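Local coordinates for protein probable copper-exporting P-type ATPase A (Archaeoglobus fulgidus, PDB 3FRY) that probably exports copper across the cell membrane at the expense of ATP, the portion here being its C-terminal metal-binding domain, at residues C19-A32 against D52-Q64. Residues are numbered along the deposited sequence; the frame is centred on the assembly and turned at random.
Sequences CVARVKKALEEAGA and DKYIKAVEAAGYQ
Ala-26 and Ala-57 bring helices 20-29 and 52-60 together, their CA atoms 5.5 Å apart, a worked example of how small residues let helices pack closely. The roughly antiparallel axes, inclined at 144°, approach to 8.4 Å. Ala-30 extends this alanine seam, its CB 3.8 Å from Ala-57 CB, and Ala-61 closes it toward the other end. Each helix stops in a Schellman motif, with Gly-31 and Gly-62 at positive phi. Leu-27 CD2 rests against both Val-58 CG2 and the backbone O of Tyr-54, each 3.7 Å away. With CG beside the backbone N (chi1 -54°), the Tyr-54 ring receives Ala-32 CB almost centrally over one face, a CH-pi contact 3.8 Å from the centroid, while Ala-30 O lies at the ring edge. Its OH bonds Asn-47 N and a water that also reaches Gly-31 O weakly. A serine in place of Tyr-54 would probably leave Ala-32 CB without its aromatic cover and Asn-47 N without this acceptor. Farther along, Val-23 CG2 meets Tyr-63 CD1 at 3.6 Å, and Cys-19 CB lies 3.6 Å from Tyr-63 CZ. Cys-19 and Cys-16, here disulfide-bonded, form the CXXC motif that probably carries the metal, as in related domains. In this ferredoxin-like fold Leu-27 and Ala-32 also touch strand 41-47, and the domain-swapped second subunit packs its Leu-9 on Leu-27 and its Ser-12 on Tyr-63.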
loop_
_atom_site.group_PDB
_atom_site.type_symbol
_atom_site.label_atom_id
_atom_site.label_comp_id
_atom_site.label_asym_id
_atom_site.label_seq_id
_atom_site.Cartn_x
_atom_site.Cartn_y
_atom_site.Cartn_z
ATOM N N CYS A 19 -3.769 -4.580 -10.008
ATOM C CA CYS A 19 -4.559 -5.662 -9.423
ATOM C C CYS A 19 -6.030 -5.268 -9.227
ATOM O O CYS A 19 -6.911 -6.124 -9.129
ATOM C CB CYS A 19 -3.985 -6.042 -8.048
ATOM S SG CYS A 19 -2.388 -6.930 -7.995
ATOM N N VAL A 20 -6.285 -3.967 -9.162
ATOM C CA VAL A 20 -7.630 -3.453 -8.918
ATOM C C VAL A 20 -8.739 -3.874 -9.879
ATOM O O VAL A 20 -9.855 -4.176 -9.448
ATOM C CB VAL A 20 -7.605 -1.906 -8.849
ATOM C CG1 VAL A 20 -9.011 -1.351 -8.688
ATOM C CG2 VAL A 20 -6.741 -1.470 -7.688
ATOM N N ALA A 21 -8.442 -3.887 -11.174
ATOM C CA ALA A 21 -9.446 -4.234 -12.171
ATOM C C ALA A 21 -10.091 -5.599 -11.961
ATOM O O ALA A 21 -11.319 -5.720 -12.034
ATOM C CB ALA A 21 -8.841 -4.142 -13.578
ATOM N N ARG A 22 -9.279 -6.626 -11.709
ATOM C CA ARG A 22 -9.818 -7.967 -11.496
ATOM C C ARG A 22 -10.703 -8.025 -10.266
ATOM O O ARG A 22 -11.684 -8.762 -10.247
ATOM C CB ARG A 22 -8.710 -9.014 -11.341
ATOM C CG ARG A 22 -8.341 -9.741 -12.621
ATOM C CD ARG A 22 -7.587 -11.046 -12.329
ATOM N NE ARG A 22 -8.478 -12.128 -11.905
ATOM C CZ ARG A 22 -8.071 -13.340 -11.533
ATOM N NH1 ARG A 22 -6.778 -13.647 -11.520
ATOM N NH2 ARG A 22 -8.962 -14.255 -11.181
ATOM N N VAL A 23 -10.350 -7.260 -9.239
ATOM C CA VAL A 23 -11.147 -7.249 -8.019
ATOM C C VAL A 23 -12.522 -6.675 -8.340
ATOM O O VAL A 23 -13.548 -7.232 -7.942
ATOM C CB VAL A 23 -10.461 -6.416 -6.905
ATOM C CG1 VAL A 23 -11.390 -6.272 -5.695
ATOM C CG2 VAL A 23 -9.168 -7.114 -6.474
ATOM N N LYS A 24 -12.538 -5.569 -9.075
ATOM C CA LYS A 24 -13.797 -4.943 -9.461
ATOM C C LYS A 24 -14.662 -5.934 -10.234
ATOM O O LYS A 24 -15.843 -6.101 -9.929
ATOM C CB LYS A 24 -13.545 -3.704 -10.326
ATOM C CG LYS A 24 -14.822 -2.969 -10.705
ATOM C CD LYS A 24 -14.544 -1.644 -11.412
ATOM C CE LYS A 24 -15.843 -0.872 -11.625
ATOM N NZ LYS A 24 -15.625 0.508 -12.152
ATOM N N LYS A 25 -14.056 -6.596 -11.220
ATOM C CA LYS A 25 -14.751 -7.573 -12.057
ATOM C C LYS A 25 -15.278 -8.753 -11.257
ATOM O O LYS A 25 -16.416 -9.178 -11.439
ATOM C CB LYS A 25 -13.819 -8.103 -13.157
ATOM C CG LYS A 25 -13.469 -7.100 -14.235
ATOM C CD LYS A 25 -12.599 -7.749 -15.311
ATOM C CE LYS A 25 -12.436 -6.843 -16.524
ATOM N NZ LYS A 25 -11.802 -5.545 -16.170
ATOM N N ALA A 26 -14.435 -9.301 -10.388
ATOM C CA ALA A 26 -14.840 -10.436 -9.563
ATOM C C ALA A 26 -16.054 -10.055 -8.706
ATOM O O ALA A 26 -16.996 -10.840 -8.562
ATOM C CB ALA A 26 -13.672 -10.877 -8.678
ATOM N N LEU A 27 -16.029 -8.852 -8.134
ATOM C CA LEU A 27 -17.146 -8.388 -7.319
ATOM C C LEU A 27 -18.413 -8.255 -8.163
ATOM O O LEU A 27 -19.494 -8.634 -7.723
ATOM C CB LEU A 27 -16.814 -7.043 -6.659
ATOM C CG LEU A 27 -15.872 -7.110 -5.453
ATOM C CD1 LEU A 27 -15.374 -5.714 -5.095
ATOM C CD2 LEU A 27 -16.609 -7.742 -4.281
ATOM N N GLU A 28 -18.287 -7.714 -9.371
ATOM C CA GLU A 28 -19.451 -7.567 -10.243
ATOM C C GLU A 28 -19.965 -8.949 -10.630
ATOM O O GLU A 28 -21.176 -9.174 -10.705
ATOM C CB GLU A 28 -19.088 -6.769 -11.500
ATOM C CG GLU A 28 -18.572 -5.374 -11.189
ATOM C CD GLU A 28 -18.022 -4.666 -12.409
ATOM O OE1 GLU A 28 -17.277 -5.307 -13.186
ATOM O OE2 GLU A 28 -18.324 -3.468 -12.582
ATOM N N GLU A 29 -19.042 -9.877 -10.862
ATOM C CA GLU A 29 -19.424 -11.239 -11.218
ATOM C C GLU A 29 -20.150 -11.915 -10.062
ATOM O O GLU A 29 -20.990 -12.787 -10.277
ATOM C CB GLU A 29 -18.196 -12.067 -11.604
ATOM C CG GLU A 29 -17.602 -11.721 -12.962
ATOM C CD GLU A 29 -18.613 -11.847 -14.090
ATOM O OE1 GLU A 29 -19.480 -12.749 -14.019
ATOM O OE2 GLU A 29 -18.535 -11.051 -15.054
ATOM N N ALA A 30 -19.823 -11.516 -8.836
ATOM C CA ALA A 30 -20.466 -12.088 -7.658
ATOM C C ALA A 30 -21.823 -11.425 -7.397
ATOM O O ALA A 30 -22.549 -11.813 -6.479
ATOM C CB ALA A 30 -19.563 -11.942 -6.446
ATOM N N GLY A 31 -22.153 -10.413 -8.189
ATOM C CA GLY A 31 -23.445 -9.759 -8.038
ATOM C C GLY A 31 -23.502 -8.382 -7.403
ATOM O O GLY A 31 -24.585 -7.810 -7.252
ATOM N N ALA A 32 -22.356 -7.837 -7.025
ATOM C CA ALA A 32 -22.334 -6.519 -6.404
ATOM C C ALA A 32 -22.178 -5.416 -7.450
ATOM O O ALA A 32 -21.633 -5.644 -8.529
ATOM C CB ALA A 32 -21.193 -6.445 -5.395
ATOM N N ASP A 52 -20.841 -12.815 1.889
ATOM C CA ASP A 52 -19.888 -13.925 1.877
ATOM C C ASP A 52 -19.500 -14.278 0.450
ATOM O O ASP A 52 -18.365 -14.672 0.178
ATOM C CB ASP A 52 -20.481 -15.173 2.537
ATOM C CG ASP A 52 -20.520 -15.071 4.037
ATOM O OD1 ASP A 52 -19.772 -14.233 4.582
ATOM O OD2 ASP A 52 -21.284 -15.833 4.670
ATOM N N LYS A 53 -20.462 -14.152 -0.455
ATOM C CA LYS A 53 -20.228 -14.445 -1.856
ATOM C C LYS A 53 -19.246 -13.413 -2.414
ATOM O O LYS A 53 -18.324 -13.756 -3.155
ATOM C CB LYS A 53 -21.558 -14.398 -2.613
ATOM C CG LYS A 53 -21.489 -14.742 -4.080
ATOM C CD LYS A 53 -22.890 -14.723 -4.681
ATOM C CE LYS A 53 -22.882 -15.069 -6.163
ATOM N NZ LYS A 53 -24.271 -15.126 -6.719
ATOM N N TYR A 54 -19.436 -12.149 -2.047
ATOM C CA TYR A 54 -18.548 -11.095 -2.529
ATOM C C TYR A 54 -17.136 -11.306 -1.995
ATOM O O TYR A 54 -16.158 -11.102 -2.708
ATOM C CB TYR A 54 -19.021 -9.711 -2.076
ATOM C CG TYR A 54 -20.451 -9.359 -2.407
ATOM C CD1 TYR A 54 -21.123 -9.956 -3.480
ATOM C CD2 TYR A 54 -21.132 -8.410 -1.643
ATOM C CE1 TYR A 54 -22.452 -9.607 -3.776
ATOM C CE2 TYR A 54 -22.443 -8.060 -1.924
ATOM C CZ TYR A 54 -23.099 -8.653 -2.986
ATOM O OH TYR A 54 -24.394 -8.268 -3.243
ATOM N N ILE A 55 -17.038 -11.705 -0.731
ATOM C CA ILE A 55 -15.742 -11.921 -0.109
ATOM C C ILE A 55 -14.999 -13.080 -0.744
ATOM O O ILE A 55 -13.794 -12.989 -0.981
ATOM C CB ILE A 55 -15.888 -12.151 1.422
ATOM C CG1 ILE A 55 -16.231 -10.820 2.101
ATOM C CG2 ILE A 55 -14.594 -12.728 2.003
ATOM C CD1 ILE A 55 -16.490 -10.924 3.603
ATOM N N LYS A 56 -15.716 -14.163 -1.034
ATOM C CA LYS A 56 -15.088 -15.325 -1.654
ATOM C C LYS A 56 -14.611 -15.022 -3.070
ATOM O O LYS A 56 -13.644 -15.611 -3.541
ATOM C CB LYS A 56 -16.055 -16.517 -1.673
ATOM C CG LYS A 56 -16.294 -17.123 -0.299
ATOM C CD LYS A 56 -17.066 -18.433 -0.385
ATOM C CE LYS A 56 -17.302 -19.027 1.002
ATOM N NZ LYS A 56 -16.024 -19.301 1.735
ATOM N N ALA A 57 -15.300 -14.111 -3.753
ATOM C CA ALA A 57 -14.911 -13.742 -5.111
ATOM C C ALA A 57 -13.591 -12.969 -5.056
ATOM O O ALA A 57 -12.731 -13.130 -5.918
ATOM C CB ALA A 57 -15.996 -12.890 -5.760
ATOM N N VAL A 58 -13.432 -12.127 -4.042
ATOM C CA VAL A 58 -12.192 -11.369 -3.911
ATOM C C VAL A 58 -11.040 -12.317 -3.579
ATOM O O VAL A 58 -9.929 -12.166 -4.087
ATOM C CB VAL A 58 -12.294 -10.294 -2.805
ATOM C CG1 VAL A 58 -10.956 -9.587 -2.653
ATOM C CG2 VAL A 58 -13.388 -9.277 -3.159
ATOM N N GLU A 59 -11.308 -13.297 -2.724
ATOM C CA GLU A 59 -10.277 -14.264 -2.352
ATOM C C GLU A 59 -9.878 -15.092 -3.572
ATOM O O GLU A 59 -8.697 -15.334 -3.804
ATOM C CB GLU A 59 -10.785 -15.178 -1.236
ATOM C CG GLU A 59 -11.282 -14.424 -0.010
ATOM C CD GLU A 59 -11.733 -15.346 1.111
ATOM O OE1 GLU A 59 -12.471 -16.317 0.833
ATOM O OE2 GLU A 59 -11.357 -15.094 2.274
ATOM N N ALA A 60 -10.868 -15.514 -4.356
ATOM C CA ALA A 60 -10.613 -16.307 -5.555
ATOM C C ALA A 60 -9.781 -15.524 -6.574
ATOM O O ALA A 60 -9.027 -16.114 -7.355
ATOM C CB ALA A 60 -11.931 -16.746 -6.182
ATOM N N ALA A 61 -9.927 -14.201 -6.573
ATOM C CA ALA A 61 -9.164 -13.357 -7.492
ATOM C C ALA A 61 -7.733 -13.263 -6.995
ATOM O O ALA A 61 -6.862 -12.721 -7.677
ATOM C CB ALA A 61 -9.780 -11.959 -7.580
ATOM N N GLY A 62 -7.499 -13.769 -5.788
ATOM C CA GLY A 62 -6.162 -13.759 -5.225
ATOM C C GLY A 62 -5.892 -12.795 -4.081
ATOM O O GLY A 62 -4.735 -12.572 -3.730
ATOM N N TYR A 63 -6.937 -12.233 -3.481
ATOM C CA TYR A 63 -6.731 -11.292 -2.383
ATOM C C TYR A 63 -7.557 -11.630 -1.152
ATOM O O TYR A 63 -8.120 -12.716 -1.047
ATOM C CB TYR A 63 -7.042 -9.868 -2.864
ATOM C CG TYR A 63 -6.378 -9.570 -4.189
ATOM C CD1 TYR A 63 -7.040 -9.823 -5.389
ATOM C CD2 TYR A 63 -5.047 -9.133 -4.245
ATOM C CE1 TYR A 63 -6.402 -9.659 -6.614
ATOM C CE2 TYR A 63 -4.392 -8.965 -5.476
ATOM C CZ TYR A 63 -5.081 -9.233 -6.657
ATOM O OH TYR A 63 -4.451 -9.096 -7.882
ATOM N N GLN A 64 -7.609 -10.703 -0.207
ATOM C CA GLN A 64 -8.390 -10.917 0.999
ATOM C C GLN A 64 -9.331 -9.748 1.202
ATOM O O GLN A 64 -8.978 -8.598 0.941
ATOM C CB GLN A 64 -7.482 -11.066 2.220
ATOM C CG GLN A 64 -8.234 -11.455 3.481
ATOM C CD GLN A 64 -9.098 -12.696 3.288
ATOM O OE1 GLN A 64 -10.091 -12.675 2.549
ATOM N NE2 GLN A 64 -8.721 -13.786 3.951
HETATM O O HOH W 1 -25.687 -9.693 -4.769
#